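Local structure of protein TP_0956 (Treponema pallidum subsp. pallidum, 3U64) at residues T178-C190 / G199-A211. The protein is a lipoprotein of tetratricopeptide-repeat type that probably serves as the T component of a TRAP transporter, with a likely role in protein-protein interaction. Sequence-based numbering, arbitrary orientation.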
loop_
_atom_site.group_PDB
_atom_site.type_symbol
_atom_site.label_atom_id
_atom_site.label_comp_id
_atom_site.label_asym_id
_atom_site.label_seq_id
_atom_site.Cartn_x
_atom_site.Cartn_y
_atom_site.Cartn_z
ATOM N N THR A 178 24.255 19.945 15.381
ATOM C CA THR A 178 23.347 19.665 14.275
ATOM C C THR A 178 22.135 20.584 14.387
ATOM O O THR A 178 21.752 21.251 13.416
ATOM C CB THR A 178 22.903 18.197 14.255
ATOM O OG1 THR A 178 24.019 17.373 13.906
ATOM C CG2 THR A 178 21.807 17.972 13.229
ATOM N N VAL A 179 21.557 20.633 15.585
ATOM C CA VAL A 179 20.409 21.488 15.863
ATOM C C VAL A 179 20.714 22.954 15.570
ATOM O O VAL A 179 19.959 23.626 14.859
ATOM C CB VAL A 179 19.963 21.359 17.330
ATOM C CG1 VAL A 179 18.927 22.410 17.663
ATOM C CG2 VAL A 179 19.433 19.955 17.605
ATOM N N HIS A 180 21.823 23.448 16.109
ATOM C CA HIS A 180 22.226 24.822 15.860
ATOM C C HIS A 180 22.401 25.123 14.358
ATOM O O HIS A 180 21.941 26.149 13.872
ATOM C CB HIS A 180 23.499 25.172 16.637
ATOM C CG HIS A 180 23.921 26.594 16.458
ATOM N ND1 HIS A 180 23.178 27.654 16.932
ATOM C CD2 HIS A 180 24.979 27.137 15.810
ATOM C CE1 HIS A 180 23.771 28.787 16.607
ATOM N NE2 HIS A 180 24.867 28.501 15.925
ATOM N N ALA A 181 23.048 24.226 13.625
ATOM C CA ALA A 181 23.209 24.395 12.177
ATOM C C ALA A 181 21.865 24.452 11.455
ATOM O O ALA A 181 21.684 25.231 10.514
ATOM C CB ALA A 181 24.071 23.272 11.600
ATOM N N ALA A 182 20.925 23.619 11.883
ATOM C CA ALA A 182 19.608 23.576 11.244
ATOM C C ALA A 182 18.877 24.913 11.396
ATOM O O ALA A 182 18.343 25.465 10.430
ATOM C CB ALA A 182 18.754 22.432 11.824
ATOM N N VAL A 183 18.866 25.434 12.616
ATOM C CA VAL A 183 18.208 26.698 12.881
ATOM C C VAL A 183 18.887 27.827 12.123
ATOM O O VAL A 183 18.199 28.666 11.546
ATOM C CB VAL A 183 18.151 27.007 14.387
ATOM C CG1 VAL A 183 17.542 28.385 14.624
ATOM C CG2 VAL A 183 17.335 25.929 15.110
ATOM N N MET A 184 20.223 27.833 12.096
ATOM C CA MET A 184 20.952 28.853 11.344
ATOM C C MET A 184 20.610 28.798 9.847
ATOM O O MET A 184 20.521 29.835 9.186
ATOM C CB MET A 184 22.473 28.751 11.563
ATOM C CG MET A 184 22.942 29.049 12.992
ATOM S SD MET A 184 22.415 30.674 13.613
ATOM C CE MET A 184 21.132 30.186 14.777
ATOM N N MET A 185 20.403 27.597 9.313
ATOM C CA MET A 185 19.920 27.466 7.940
ATOM C C MET A 185 18.524 28.071 7.793
ATOM O O MET A 185 18.247 28.793 6.837
ATOM C CB MET A 185 19.932 26.012 7.463
ATOM C CG MET A 185 21.338 25.405 7.335
ATOM S SD MET A 185 21.319 23.759 6.557
ATOM C CE MET A 185 21.720 22.707 7.942
ATOM N N LEU A 186 17.644 27.784 8.740
ATOM C CA LEU A 186 16.313 28.385 8.704
ATOM C C LEU A 186 16.403 29.924 8.788
ATOM O O LEU A 186 15.777 30.648 7.995
ATOM C CB LEU A 186 15.431 27.800 9.817
ATOM C CG LEU A 186 14.981 26.346 9.599
ATOM C CD1 LEU A 186 14.333 25.783 10.846
ATOM C CD2 LEU A 186 14.023 26.213 8.417
ATOM N N GLU A 187 17.207 30.423 9.723
ATOM C CA GLU A 187 17.386 31.865 9.863
ATOM C C GLU A 187 18.012 32.500 8.635
ATOM O O GLU A 187 17.716 33.651 8.314
ATOM C CB GLU A 187 18.206 32.206 11.097
ATOM C CG GLU A 187 17.463 31.895 12.361
ATOM C CD GLU A 187 18.248 32.264 13.582
ATOM O OE1 GLU A 187 19.350 32.846 13.438
ATOM O OE2 GLU A 187 17.762 31.967 14.689
ATOM N N ARG A 188 18.859 31.756 7.933
ATOM C CA ARG A 188 19.444 32.287 6.707
ATOM C C ARG A 188 18.404 32.390 5.584
ATOM O O ARG A 188 18.398 33.365 4.836
ATOM C CB ARG A 188 20.647 31.461 6.262
ATOM C CG ARG A 188 21.204 31.897 4.927
ATOM C CD ARG A 188 21.790 33.315 4.960
ATOM N NE ARG A 188 22.439 33.603 3.676
ATOM C CZ ARG A 188 22.700 34.818 3.196
ATOM N NH1 ARG A 188 22.385 35.896 3.894
ATOM N NH2 ARG A 188 23.280 34.956 2.011
ATOM N N ALA A 189 17.534 31.389 5.468
ATOM C CA ALA A 189 16.412 31.441 4.525
ATOM C C ALA A 189 15.527 32.663 4.784
ATOM O O ALA A 189 15.078 33.326 3.852
ATOM C CB ALA A 189 15.572 30.166 4.611
ATOM N N CYS A 190 15.275 32.952 6.057
ATOM C CA CYS A 190 14.493 34.142 6.442
ATOM C C CYS A 190 15.093 35.434 5.954
ATOM O O CYS A 190 14.371 36.287 5.435
ATOM C CB CYS A 190 14.336 34.262 7.965
ATOM S SG CYS A 190 13.151 33.154 8.611
ATOM N N GLY A 199 5.388 32.621 4.361
ATOM C CA GLY A 199 5.979 32.659 5.689
ATOM C C GLY A 199 6.229 31.305 6.351
ATOM O O GLY A 199 6.386 31.239 7.567
ATOM N N ALA A 200 6.287 30.229 5.567
ATOM C CA ALA A 200 6.462 28.882 6.129
ATOM C C ALA A 200 7.684 28.721 7.053
ATOM O O ALA A 200 7.655 27.931 8.015
ATOM C CB ALA A 200 6.522 27.853 5.015
ATOM N N VAL A 201 8.766 29.442 6.752
ATOM C CA VAL A 201 9.973 29.368 7.574
ATOM C C VAL A 201 9.708 29.888 8.997
ATOM O O VAL A 201 10.148 29.289 9.973
ATOM C CB VAL A 201 11.153 30.147 6.965
ATOM C CG1 VAL A 201 12.458 29.775 7.686
ATOM C CG2 VAL A 201 11.258 29.875 5.478
ATOM N N TRP A 202 8.985 31.002 9.095
ATOM C CA TRP A 202 8.677 31.611 10.377
ATOM C C TRP A 202 7.855 30.685 11.226
ATOM O O TRP A 202 7.939 30.720 12.457
ATOM C CB TRP A 202 7.900 32.908 10.181
ATOM C CG TRP A 202 8.664 33.896 9.400
ATOM C CD1 TRP A 202 8.427 34.285 8.119
ATOM C CD2 TRP A 202 9.824 34.610 9.834
ATOM N NE1 TRP A 202 9.359 35.210 7.729
ATOM C CE2 TRP A 202 10.226 35.437 8.765
ATOM C CE3 TRP A 202 10.545 34.654 11.031
ATOM C CZ2 TRP A 202 11.325 36.301 8.853
ATOM C CZ3 TRP A 202 11.642 35.511 11.115
ATOM C CH2 TRP A 202 12.019 36.319 10.029
ATOM N N ASN A 203 7.036 29.880 10.559
ATOM C CA ASN A 203 6.211 28.897 11.239
ATOM C C ASN A 203 7.072 27.840 11.949
ATOM O O ASN A 203 6.895 27.572 13.140
ATOM C CB ASN A 203 5.219 28.259 10.252
ATOM C CG ASN A 203 4.268 27.289 10.928
ATOM O OD1 ASN A 203 4.215 26.104 10.592
ATOM N ND2 ASN A 203 3.537 27.784 11.910
ATOM N N VAL A 204 8.014 27.247 11.224
ATOM C CA VAL A 204 8.904 26.263 11.836
ATOM C C VAL A 204 9.756 26.905 12.939
ATOM O O VAL A 204 9.975 26.299 13.978
ATOM C CB VAL A 204 9.788 25.560 10.798
ATOM C CG1 VAL A 204 10.733 24.599 11.479
ATOM C CG2 VAL A 204 8.921 24.826 9.789
ATOM N N LEU A 205 10.200 28.144 12.735
ATOM C CA LEU A 205 11.014 28.820 13.749
ATOM C C LEU A 205 10.206 29.101 15.015
ATOM O O LEU A 205 10.721 28.983 16.140
ATOM C CB LEU A 205 11.651 30.112 13.206
ATOM C CG LEU A 205 12.818 29.879 12.252
ATOM C CD1 LEU A 205 13.300 31.180 11.597
ATOM C CD2 LEU A 205 13.943 29.185 13.012
ATOM N N THR A 206 8.949 29.491 14.837
ATOM C CA THR A 206 8.089 29.762 15.995
ATOM C C THR A 206 8.034 28.507 16.850
ATOM O O THR A 206 8.274 28.545 18.052
ATOM C CB THR A 206 6.665 30.147 15.579
ATOM O OG1 THR A 206 6.718 31.312 14.744
ATOM C CG2 THR A 206 5.799 30.460 16.828
ATOM N N LYS A 207 7.755 27.384 16.203
ATOM C CA LYS A 207 7.660 26.115 16.896
ATOM C C LYS A 207 8.976 25.735 17.555
ATOM O O LYS A 207 8.986 25.309 18.701
ATOM C CB LYS A 207 7.155 25.023 15.960
ATOM C CG LYS A 207 5.734 25.288 15.503
ATOM C CD LYS A 207 5.068 24.079 14.823
ATOM C CE LYS A 207 5.524 23.930 13.393
ATOM N NZ LYS A 207 4.818 22.791 12.728
ATOM N N PHE A 208 10.095 25.928 16.861
ATOM C CA PHE A 208 11.367 25.596 17.475
ATOM C C PHE A 208 11.617 26.436 18.723
ATOM O O PHE A 208 11.900 25.893 19.795
ATOM C CB PHE A 208 12.556 25.751 16.509
ATOM C CG PHE A 208 13.910 25.659 17.204
ATOM C CD1 PHE A 208 14.512 24.414 17.454
ATOM C CD2 PHE A 208 14.554 26.810 17.647
ATOM C CE1 PHE A 208 15.752 24.323 18.122
ATOM C CE2 PHE A 208 15.795 26.734 18.305
ATOM C CZ PHE A 208 16.392 25.488 18.545
ATOM N N TYR A 209 11.522 27.759 18.588
ATOM C CA TYR A 209 11.868 28.661 19.700
ATOM C C TYR A 209 10.993 28.412 20.897
ATOM O O TYR A 209 11.467 28.459 22.017
ATOM C CB TYR A 209 11.756 30.126 19.291
ATOM C CG TYR A 209 12.829 30.531 18.332
ATOM C CD1 TYR A 209 14.140 30.108 18.518
ATOM C CD2 TYR A 209 12.534 31.308 17.223
ATOM C CE1 TYR A 209 15.136 30.461 17.628
ATOM C CE2 TYR A 209 13.515 31.666 16.328
ATOM C CZ TYR A 209 14.810 31.238 16.530
ATOM O OH TYR A 209 15.777 31.601 15.625
ATOM N N ALA A 210 9.708 28.146 20.662
ATOM C CA ALA A 210 8.770 28.010 21.769
ATOM C C ALA A 210 9.011 26.714 22.531
ATOM O O ALA A 210 8.765 26.627 23.728
ATOM C CB ALA A 210 7.321 28.071 21.263
ATOM N N ALA A 211 9.499 25.706 21.820
ATOM C CA ALA A 211 9.619 24.380 22.393
ATOM C C ALA A 211 11.036 24.073 22.840
ATOM O O ALA A 211 11.262 23.128 23.593
ATOM C CB ALA A 211 9.151 23.332 21.388
#
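Leu186 and Val201 bring their CA atoms to 6.5 Å where helices 178-190 and 199-211 pass antiparallel, their axes 9.5 Å apart and their directions 147° from one another. Such a helical hairpin, closed by a short connection, is consistent with the tetratricopeptide-type fold of this all-helical protein. The touching residues are mostly buried, and branched aliphatic side chains suit such a seam because they fill it without bringing in polar groups that would need partners. Leu205 is a knob in a hole formed by Val183, Leu186, Glu187 and Cys190: its CD2 branch lies 3.8 Å from Leu186 CB, while CD1 touches Cys190 SG at 3.6 Å. Leu186 divides its own fork, CD1 meeting Val204 CG1 and CD2 meeting Val201 CG1, and so straddles two valines about one turn apart. At the end where helix 199-211 finishes, Phe208 lays a ring face against Val183. The CG2 of Val183, anti to the carbonyl carbon (chi1 176° for CG1), stands over the centre of that ring, 3.5 Å from its centroid, a CH-pi contact for which phenylalanine offers a broad electron-rich face; Val179 CG1 adds an oblique touch at Phe208 CE1. Helix 152-166 borders this seam through Phe166 on Val179 and Thr160 on Val204. At the other end stands Trp202, whose NE1 hydrogen-bonds Pro194 O and whose ring stacks with His229. The small, polarisable thiol of Cys190 fits against this broad ring: SG sits 3.5 Å from the centroid of its six-membered ring, just 5° off the normal.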